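Putative trimethylamine methyltransferase (Rhizobium meliloti, PDB 4YYC) probably acts as a methyltransferase of the trimethylamine methyltransferase (MTTB) family. Local coordinates at residues E108-K111 and T112-K115; D232-N236 and N237-L241; V284-A287 and G288-Q292; A295-L298 and A299-F303; P499-D502 and P503-E507. All coordinates share one frame; numbering follows the deposited sequence. Where two conformers were deposited one is given.

Contact 1. Residues E108-K111 and T112-K115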
# COMPACT_ATOMS: atom_id res chain seq x y z
N GLU A 108 31.02 -9.60 13.77
CA GLU A 108 31.54 -9.75 15.13
C GLU A 108 31.68 -8.43 15.86
O GLU A 108 31.30 -8.31 17.02
CB GLU A 108 32.89 -10.49 15.11
CG GLU A 108 33.44 -10.90 16.49
CD GLU A 108 32.65 -12.04 17.17
OE1 GLU A 108 31.73 -12.64 16.54
OE2 GLU A 108 32.97 -12.37 18.35
N LEU A 109 32.22 -7.43 15.18
CA LEU A 109 32.36 -6.10 15.77
C LEU A 109 31.02 -5.52 16.16
O LEU A 109 30.90 -4.80 17.12
CB LEU A 109 33.08 -5.16 14.83
CG LEU A 109 34.59 -5.41 14.64
CD1 LEU A 109 35.14 -4.66 13.43
CD2 LEU A 109 35.35 -5.08 15.91
N LEU A 110 29.99 -5.85 15.38
CA LEU A 110 28.64 -5.33 15.65
C LEU A 110 27.93 -6.01 16.81
O LEU A 110 26.87 -5.55 17.22
CB LEU A 110 27.79 -5.43 14.39
CG LEU A 110 28.11 -4.25 13.46
CD1 LEU A 110 27.57 -4.49 12.06
CD2 LEU A 110 27.60 -2.93 14.01
N LYS A 111 28.54 -7.04 17.39
CA LYS A 111 27.93 -7.64 18.56
C LYS A 111 27.75 -6.71 19.73
O LYS A 111 26.87 -6.95 20.58
CB LYS A 111 28.73 -8.88 19.00
CG LYS A 111 28.56 -9.99 18.01
CD LYS A 111 29.46 -11.11 18.44
CE LYS A 111 28.91 -12.44 18.04
NZ LYS A 111 29.67 -13.44 18.83
N THR A 112 28.56 -5.68 19.82
CA THR A 112 28.41 -4.66 20.84
C THR A 112 27.34 -3.61 20.58
O THR A 112 27.04 -2.83 21.47
CB THR A 112 29.76 -3.98 21.14
OG1 THR A 112 30.34 -3.49 19.94
CG2 THR A 112 30.71 -4.92 21.78
N ALA A 113 26.77 -3.56 19.37
CA ALA A 113 25.80 -2.52 19.05
C ALA A 113 24.46 -2.92 19.68
O ALA A 113 24.09 -4.09 19.67
CB ALA A 113 25.67 -2.37 17.53
N PRO A 114 23.73 -1.96 20.25
CA PRO A 114 22.42 -2.31 20.86
C PRO A 114 21.36 -2.65 19.82
O PRO A 114 21.25 -1.97 18.79
CB PRO A 114 22.06 -1.03 21.64
CG PRO A 114 22.75 0.06 20.86
CD PRO A 114 24.05 -0.53 20.43
N LYS A 115 20.60 -3.74 20.06
CA LYS A 115 19.49 -4.09 19.20
C LYS A 115 18.40 -3.07 19.28
O LYS A 115 17.67 -2.91 18.31
CB LYS A 115 18.88 -5.43 19.60
CG LYS A 115 19.70 -6.63 19.22
CD LYS A 115 18.73 -7.82 19.00
CE LYS A 115 19.36 -9.19 19.09
NZ LYS A 115 20.81 -9.28 18.79
O HOH W 1 24.77 -5.59 21.89
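Leu110 has CG anti to its carbonyl carbon (chi1 -81°), which carries CD2 to the CB of Ala113 at 4.1 Å, while Thr112 sets OG1 between its own N and carbonyl carbon (chi1 54°), a torsion that puts OG1 3.2 Å from Leu109 O. The backbone here makes a type I turn, with Lys111 and Thr112 at its corners, and Ala113 N donates to Leu110 O over 2.9 Å at 161°. The donor stands well above the plane of that carbonyl. The methyl of Ala113 rests against the same oxygen, its CB 3.4 Å from Leu110 O. One water bridges the turn, giving a proton to Lys111 O and another to Ala113 O, each over 2.8 Å. Lys111 runs back along the surface with its chain extended beyond CG and makes a salt bridge from NZ to Glu108 OE1 at 3.2 Å, weak as a hydrogen bond. Although Thr112 OG1 lies near Leu109 O, its hydrogen bond goes to Gln305 OE1. The turn thus leads from helix 105-109 into strand 116-119 with its apolar side on helix 286-307: Leu109 meets Leu306, Leu110 meets Ala301 and Gln305, and Ala113 touches Gln305 and, from a loop, Leu352.

Contact 2. Residues D232-N236 and N237-L241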
# COMPACT_ATOMS: atom_id res chain seq x y z
N ASP A 232 26.49 14.91 31.46
CA ASP A 232 26.55 13.46 31.67
C ASP A 232 25.37 12.75 31.00
O ASP A 232 25.56 11.64 30.47
CB ASP A 232 26.62 13.07 33.14
CG ASP A 232 27.89 13.55 33.80
OD1 ASP A 232 28.99 13.32 33.25
OD2 ASP A 232 27.79 14.16 34.88
N PHE A 233 24.21 13.38 30.97
CA PHE A 233 23.04 12.79 30.31
C PHE A 233 23.32 12.47 28.86
O PHE A 233 23.01 11.38 28.41
CB PHE A 233 21.82 13.68 30.43
CG PHE A 233 20.55 12.99 30.02
CD1 PHE A 233 20.16 12.94 28.70
CD2 PHE A 233 19.75 12.39 30.96
CE1 PHE A 233 18.98 12.32 28.32
CE2 PHE A 233 18.57 11.76 30.61
CZ PHE A 233 18.18 11.73 29.29
N VAL A 234 23.91 13.42 28.12
CA VAL A 234 24.20 13.18 26.71
C VAL A 234 25.25 12.07 26.52
O VAL A 234 25.12 11.24 25.61
CB VAL A 234 24.61 14.50 26.03
CG1 VAL A 234 25.17 14.25 24.65
CG2 VAL A 234 23.43 15.46 26.04
N GLU A 235 26.27 12.03 27.38
CA GLU A 235 27.27 10.98 27.24
C GLU A 235 26.71 9.59 27.52
O GLU A 235 27.31 8.60 27.12
CB GLU A 235 28.45 11.24 28.20
CG GLU A 235 29.29 12.45 27.84
CD GLU A 235 30.00 12.34 26.49
OE1 GLU A 235 30.47 11.25 26.09
OE2 GLU A 235 30.07 13.37 25.78
N ASN A 236 25.57 9.51 28.19
CA ASN A 236 25.00 8.24 28.57
C ASN A 236 23.71 7.85 27.83
O ASN A 236 23.22 6.75 28.03
CB ASN A 236 24.75 8.24 30.07
CG ASN A 236 26.03 8.12 30.86
OD1 ASN A 236 26.64 7.06 30.87
ND2 ASN A 236 26.48 9.22 31.48
N ASN A 237 23.17 8.73 27.00
CA ASN A 237 21.84 8.51 26.41
C ASN A 237 21.80 9.14 25.02
O ASN A 237 22.26 10.28 24.82
CB ASN A 237 20.76 9.21 27.21
CG ASN A 237 20.64 8.69 28.62
OD1 ASN A 237 20.03 7.64 28.86
ND2 ASN A 237 21.25 9.38 29.56
N ALA A 238 21.24 8.42 24.05
CA ALA A 238 21.06 8.97 22.72
C ALA A 238 19.93 10.02 22.76
O ALA A 238 18.79 9.72 23.17
CB ALA A 238 20.70 7.87 21.71
N VAL A 239 20.25 11.23 22.36
CA VAL A 239 19.25 12.30 22.20
C VAL A 239 19.14 12.75 20.76
O VAL A 239 18.28 13.56 20.44
CB VAL A 239 19.51 13.52 23.11
CG1 VAL A 239 19.49 13.13 24.59
CG2 VAL A 239 20.82 14.21 22.78
N THR A 240 19.99 12.22 19.89
CA THR A 240 19.95 12.49 18.45
C THR A 240 20.14 11.19 17.67
O THR A 240 20.88 10.28 18.10
CB THR A 240 21.04 13.49 18.01
OG1 THR A 240 22.31 13.03 18.49
CG2 THR A 240 20.78 14.83 18.55
N LEU A 241 19.44 11.12 16.54
CA LEU A 241 19.80 10.23 15.43
C LEU A 241 20.39 11.09 14.34
O LEU A 241 19.91 12.20 14.10
CB LEU A 241 18.57 9.46 14.87
CG LEU A 241 18.41 8.07 15.48
CD1 LEU A 241 18.19 8.11 16.99
CD2 LEU A 241 17.23 7.34 14.85
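Phe233 O is gripped by two donors, the side-chain amide of Asn237 and the backbone N of Asn236, as helix 231-236 gives way to the chain leading into strand 240-245. The shorter bond comes from Asn237 ND2, 2.9 Å from Phe233 O at 158°; it lies in the carbonyl plane on a lone pair and close to the plane of the amide itself. Asn237 reaches it because its CG is anti to its carbonyl carbon (chi1 -62°), which folds the amide back onto the preceding turn. There it also stacks on the Phe233 ring. The two planes are 27° apart, and ND2 sits 3.5 Å above the ring plane over its centre, while Asn237 CB makes an off-centre CH-pi contact. Val239 arrives differently, CG1 meeting the ring edge in its plane, 3.9 Å from Phe233 CE1; its CG2 faces Val234 CG2. A weak i to i-3 bond of 3.5 Å runs from Asn237 N to Val234 O, and Asn236 ND2 turns back to Asp232 O at 2.8 Å. Beyond the pair, His120 meets the Phe233 ring edge-to-face, and Gln268 NE2 binds Asn237 O. This chemistry probably fixes the rotation of the amide: one N-H is spent on a carbonyl lone pair, which supports the assignment of its nitrogen end, and the amide lies nearly flat over the ring, so the contact is a stack and not an N-H pointed at the pi cloud.

Contact 3. Residues V284-A287 and G288-Q292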
# COMPACT_ATOMS: atom_id res chain seq x y z
N VAL A 284 21.16 -3.32 -11.09
CA VAL A 284 19.77 -3.08 -11.44
C VAL A 284 18.84 -4.10 -10.76
O VAL A 284 17.63 -3.85 -10.58
CB VAL A 284 19.59 -3.07 -12.97
CG1 VAL A 284 19.63 -4.48 -13.53
CG2 VAL A 284 18.33 -2.31 -13.34
N THR A 285 19.38 -5.23 -10.34
CA THR A 285 18.56 -6.28 -9.71
C THR A 285 18.43 -6.15 -8.18
O THR A 285 19.28 -5.57 -7.49
CB THR A 285 19.14 -7.65 -10.04
OG1 THR A 285 20.48 -7.66 -9.56
CG2 THR A 285 19.10 -7.93 -11.52
N VAL A 286 17.35 -6.74 -7.66
CA VAL A 286 17.04 -6.71 -6.24
C VAL A 286 18.14 -7.41 -5.45
O VAL A 286 18.69 -6.85 -4.50
CB VAL A 286 15.66 -7.33 -5.96
CG1 VAL A 286 15.41 -7.47 -4.44
CG2 VAL A 286 14.62 -6.44 -6.60
N ALA A 287 18.48 -8.64 -5.85
CA ALA A 287 19.47 -9.38 -5.13
C ALA A 287 20.86 -8.69 -5.11
O ALA A 287 21.51 -8.66 -4.07
CB ALA A 287 19.62 -10.77 -5.65
N GLY A 288 21.28 -8.13 -6.23
CA GLY A 288 22.55 -7.43 -6.27
C GLY A 288 22.56 -6.17 -5.44
O GLY A 288 23.57 -5.87 -4.77
N THR A 289 21.44 -5.44 -5.47
CA THR A 289 21.27 -4.26 -4.66
C THR A 289 21.35 -4.62 -3.16
O THR A 289 22.05 -3.96 -2.41
CB THR A 289 19.95 -3.56 -4.99
OG1 THR A 289 20.03 -3.02 -6.32
CG2 THR A 289 19.62 -2.43 -4.03
N LEU A 290 20.63 -5.65 -2.74
CA LEU A 290 20.68 -6.08 -1.35
C LEU A 290 22.08 -6.47 -0.89
O LEU A 290 22.46 -6.22 0.23
CB LEU A 290 19.76 -7.28 -1.08
CG LEU A 290 18.30 -6.91 -0.96
CD1 LEU A 290 17.48 -8.18 -0.90
CD2 LEU A 290 18.03 -6.02 0.25
N THR A 291 22.81 -7.20 -1.73
CA THR A 291 24.15 -7.60 -1.40
C THR A 291 25.02 -6.36 -1.15
O THR A 291 25.79 -6.29 -0.19
CB THR A 291 24.71 -8.43 -2.56
OG1 THR A 291 23.87 -9.59 -2.70
CG2 THR A 291 26.10 -8.83 -2.31
N GLN A 292 24.93 -5.39 -2.07
CA GLN A 292 25.74 -4.18 -1.91
C GLN A 292 25.35 -3.39 -0.66
O GLN A 292 26.19 -2.90 0.09
CB GLN A 292 25.64 -3.29 -3.12
CG GLN A 292 26.75 -2.25 -3.19
CD GLN A 292 26.46 -1.29 -4.33
OE1 GLN A 292 26.57 -1.66 -5.47
NE2 GLN A 292 26.05 -0.06 -4.01
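Thr285 and Thr289 meet at the first turn of helix 286-307, the helix of the beta-alpha-beta crossover that joins strand 269-277 to strand 313-322. Thr285 holds the N-cap position, and its carbonyl oxygen takes the first bond of the helix, from Thr289 N at 3.0 Å. Thr289 OG1 lies only 2.9 Å from the same Thr285 O, but it also bonds to Ser282 OG and Ser278 OG, and the destination of its proton is not settled. Two residues on, Thr291 makes a like contact without that rivalry. With OG1 anti to its carbonyl carbon (chi1 -61°), the hydroxyl turns back toward the N-terminal end and donates to Ala287 O over 2.9 Å, and Thr291 N donates to the same Ala287 O over 3.0 Å. The two donors come from opposite faces of the carbonyl plane, so one buried oxygen is held twice by one residue. On another side of the helix Val286 and Leu290 lie side by side, pointing the same way, CG1 to CD1 4.2 Å, and both rest on Val339 of helix 334-350. The next shell comes from helix 56-73, whose Ile62 packs against Ala287, Leu290 and Thr291. The second subunit completes the surroundings: Ala430 of that chain packs on Ala287 and accepts a hydrogen bond at its O from Thr285 OG1. Beside this hydroxyl the helix is bare of side chain, Gly288 CA standing 3.9 Å from Thr285 OG1.

Contact 4. Residues A295-L298 and A299-F303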
# COMPACT_ATOMS: atom_id res chain seq x y z
N ALA A 295 26.77 -5.09 2.44
CA ALA A 295 28.24 -4.84 2.55
C ALA A 295 28.52 -3.44 3.07
O ALA A 295 29.30 -3.26 4.01
CB ALA A 295 28.90 -5.06 1.19
N GLU A 296 27.85 -2.43 2.52
CA GLU A 296 28.05 -1.03 2.93
C GLU A 296 27.65 -0.85 4.40
O GLU A 296 28.38 -0.23 5.15
CB GLU A 296 27.28 -0.07 2.04
CG GLU A 296 27.78 -0.05 0.63
CD GLU A 296 27.06 0.90 -0.28
OE1 GLU A 296 26.19 1.71 0.17
OE2 GLU A 296 27.33 0.87 -1.51
N VAL A 297 26.50 -1.40 4.79
CA VAL A 297 26.08 -1.27 6.18
C VAL A 297 26.98 -2.00 7.14
O VAL A 297 27.32 -1.46 8.19
CB VAL A 297 24.57 -1.66 6.37
CG1 VAL A 297 24.26 -1.77 7.86
CG2 VAL A 297 23.66 -0.71 5.62
N LEU A 298 27.38 -3.21 6.80
CA LEU A 298 28.31 -3.92 7.68
C LEU A 298 29.56 -3.08 7.97
O LEU A 298 29.98 -2.97 9.12
CB LEU A 298 28.68 -5.29 7.09
CG LEU A 298 27.63 -6.40 7.23
CD1 LEU A 298 27.96 -7.57 6.33
CD2 LEU A 298 27.51 -6.88 8.67
N ALA A 299 30.16 -2.51 6.94
CA ALA A 299 31.41 -1.75 7.12
C ALA A 299 31.15 -0.47 7.91
O ALA A 299 31.86 -0.18 8.87
CB ALA A 299 32.00 -1.46 5.77
N GLY A 300 30.14 0.30 7.50
CA GLY A 300 29.90 1.58 8.13
C GLY A 300 29.42 1.45 9.57
O GLY A 300 29.83 2.21 10.43
N ALA A 301 28.49 0.51 9.80
CA ALA A 301 28.01 0.29 11.16
C ALA A 301 29.10 -0.26 12.05
O ALA A 301 29.27 0.19 13.20
CB ALA A 301 26.78 -0.59 11.17
N ALA A 302 29.91 -1.22 11.55
CA ALA A 302 31.00 -1.74 12.39
C ALA A 302 32.00 -0.66 12.73
O ALA A 302 32.53 -0.67 13.85
CB ALA A 302 31.71 -2.89 11.67
N PHE A 303 32.23 0.27 11.80
CA PHE A 303 33.09 1.41 12.07
C PHE A 303 32.69 2.17 13.32
O PHE A 303 33.55 2.58 14.13
CB PHE A 303 33.12 2.35 10.87
CG PHE A 303 34.06 3.52 11.05
CD1 PHE A 303 35.43 3.32 11.13
CD2 PHE A 303 33.56 4.77 11.24
CE1 PHE A 303 36.29 4.42 11.35
CE2 PHE A 303 34.39 5.88 11.43
CZ PHE A 303 35.74 5.70 11.48
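Val297 and Ala301 meet within the buried middle of helix 286-307, in plain helical packing one turn apart; the helix is the connection of a beta-alpha-beta unit between strands 269-277 and 313-322. Four successive backbone bonds carry the turn, from Ala299 N to Ala295 O, Gly300 N to Glu296 O, Ala301 N to Val297 O and Ala302 N to Leu298 O. Of these the one between Ala301 N and Val297 O is the shortest, at 2.8 Å. Side-chain contact across the turn is slight, because residues 299 to 302 carry no more than a methyl: Val297 CG1 and Ala301 CB are 4.3 Å apart. The small residues instead bring other elements close to the helix. Ala302 lies against Cys106 and Leu109 of helix 105-109 and Trp87 of helix 81-90, while Ala295 rests on Val69 and Leu70 of helix 56-73. Leu298 projects between the first and last of these helices, CG anti to its carbonyl carbon (chi1 -77°), touching Leu70 and Cys106. Glu296 is the polar exception. Its buried carboxylate is satisfied on both oxygens, by Ser248 OG at OE1 and by Met250 N and Gln292 NE2 at OE2, and its side chain is about 10 Å from a bound ligand of unknown identity, too far for direct contact. Methyls also press on the carbonyls they follow: Ala301 CB lies 3.2 Å from Val297 O, and Ala302 CB 3.1 Å from Leu298 O.

Contact 5. Residues P499-D502 and P503-E507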
# COMPACT_ATOMS: atom_id res chain seq x y z
N PRO A 499 5.80 24.54 22.75
CA PRO A 499 5.98 23.82 24.01
C PRO A 499 6.93 24.60 24.92
O PRO A 499 7.88 25.21 24.45
CB PRO A 499 6.63 22.50 23.59
CG PRO A 499 7.23 22.75 22.27
CD PRO A 499 6.45 23.86 21.62
N TYR A 500 6.70 24.54 26.21
CA TYR A 500 7.51 25.24 27.18
C TYR A 500 8.99 24.92 27.05
O TYR A 500 9.36 23.77 26.84
CB TYR A 500 7.07 24.85 28.57
CG TYR A 500 7.86 25.50 29.66
CD1 TYR A 500 7.61 26.81 30.02
CD2 TYR A 500 8.90 24.81 30.31
CE1 TYR A 500 8.34 27.43 31.01
CE2 TYR A 500 9.64 25.42 31.29
CZ TYR A 500 9.35 26.73 31.65
OH TYR A 500 10.06 27.33 32.65
N LEU A 501 9.83 25.94 27.17
CA LEU A 501 11.27 25.77 27.28
C LEU A 501 11.78 26.61 28.44
O LEU A 501 11.57 27.81 28.46
CB LEU A 501 11.95 26.20 25.98
CG LEU A 501 13.49 26.13 25.89
CD1 LEU A 501 14.02 24.72 26.09
CD2 LEU A 501 14.00 26.67 24.56
N ASP A 502 12.47 25.98 29.39
CA ASP A 502 13.08 26.71 30.50
C ASP A 502 13.85 27.95 30.01
O ASP A 502 14.79 27.84 29.21
CB ASP A 502 13.99 25.75 31.26
CG ASP A 502 14.76 26.40 32.40
OD1 ASP A 502 14.77 27.64 32.59
OD2 ASP A 502 15.41 25.62 33.12
N PRO A 503 13.49 29.15 30.51
CA PRO A 503 14.19 30.34 30.03
C PRO A 503 15.70 30.37 30.25
O PRO A 503 16.41 30.92 29.42
CB PRO A 503 13.50 31.48 30.77
CG PRO A 503 12.86 30.82 31.95
CD PRO A 503 12.44 29.48 31.48
N ALA A 504 16.19 29.76 31.32
CA ALA A 504 17.62 29.63 31.54
C ALA A 504 18.30 28.80 30.45
O ALA A 504 19.40 29.13 29.98
CB ALA A 504 17.89 29.02 32.91
N ILE A 505 17.64 27.73 30.04
CA ILE A 505 18.17 26.89 28.94
C ILE A 505 18.12 27.65 27.63
O ILE A 505 19.09 27.64 26.89
CB ILE A 505 17.39 25.56 28.82
CG1 ILE A 505 17.62 24.73 30.09
CG2 ILE A 505 17.83 24.78 27.58
CD1 ILE A 505 16.93 23.38 30.13
N ASP A 506 17.00 28.31 27.36
CA ASP A 506 16.88 29.13 26.17
C ASP A 506 18.03 30.16 26.09
O ASP A 506 18.69 30.27 25.08
CB ASP A 506 15.53 29.82 26.15
CG ASP A 506 15.15 30.35 24.78
OD1 ASP A 506 15.74 29.94 23.76
OD2 ASP A 506 14.21 31.18 24.73
N GLU A 507 18.25 30.89 27.18
CA GLU A 507 19.30 31.91 27.24
C GLU A 507 20.68 31.30 26.98
O GLU A 507 21.48 31.87 26.23
CB GLU A 507 19.25 32.66 28.58
CG GLU A 507 20.37 33.64 28.82
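The backbone arrives extended through Leu501 and Asp502 and turns helical at Pro503, making Asp502 the N-cap of helix 503-518. Asp502 holds the first turn in two ways. Its carbonyl oxygen accepts from Asp506 N over 2.9 Å at 172°, a nearly linear bond of the helix proper. Its carboxylate, swung beside the carbonyl carbon by a chi1 of 177°, places OD1 2.9 Å from Ala504 N and caps that amide. The capping bond is bent to 141°, and the donor approaches from above the carboxylate plane. Pro503, with no N-H to offer, needs no cap, and the negative group at this end probably also complements the helix dipole. The other carboxylate oxygen of Asp502, OD2, meets Ile505 CG1 at 3.9 Å, the two side chains crossing at about a right angle. Leu501 supplies the apolar half of the contact, crossing Ile505 at a similar angle with CD1 4.1 Å from CG2. Its other methyl, CD2, meets Asp506 at CB and OD1. Asp506 OD1 finds its hydrogen bond with Tyr198 OH of helix 192-202, the helix whose Ile201 and Arg202 pack on Leu501. Arg122 NH1 binds Tyr500 O, so the lead-in segment and the first turn are both tied to the body of the protein. The phenol of Tyr500 slants across the proline, and its OH is 3.4 Å from Pro503 CD.

In the fold
The five contacts follow one another along the chain without interleaving, yet three gather round one helix. Contacts 3 and 4 occupy adjoining parts of helix 286-307, their centres about 16 Å apart, and contact 1, from much earlier in the chain, packs on contact 4 with centres about 11 Å apart. Contact 2 runs into strand 240-245, which pairs in parallel with strand 269-277, the strand leading to that helix; its centre is about 22 Å from that of contact 4. Contact 5, near the C-terminus, lies about 48 Å from contact 3, centre to centre, on the opposite side of the chain's centre. Contact 3 alone among them touches the second subunit, so helix 286-307 links the alpha/beta core to the dimer interface.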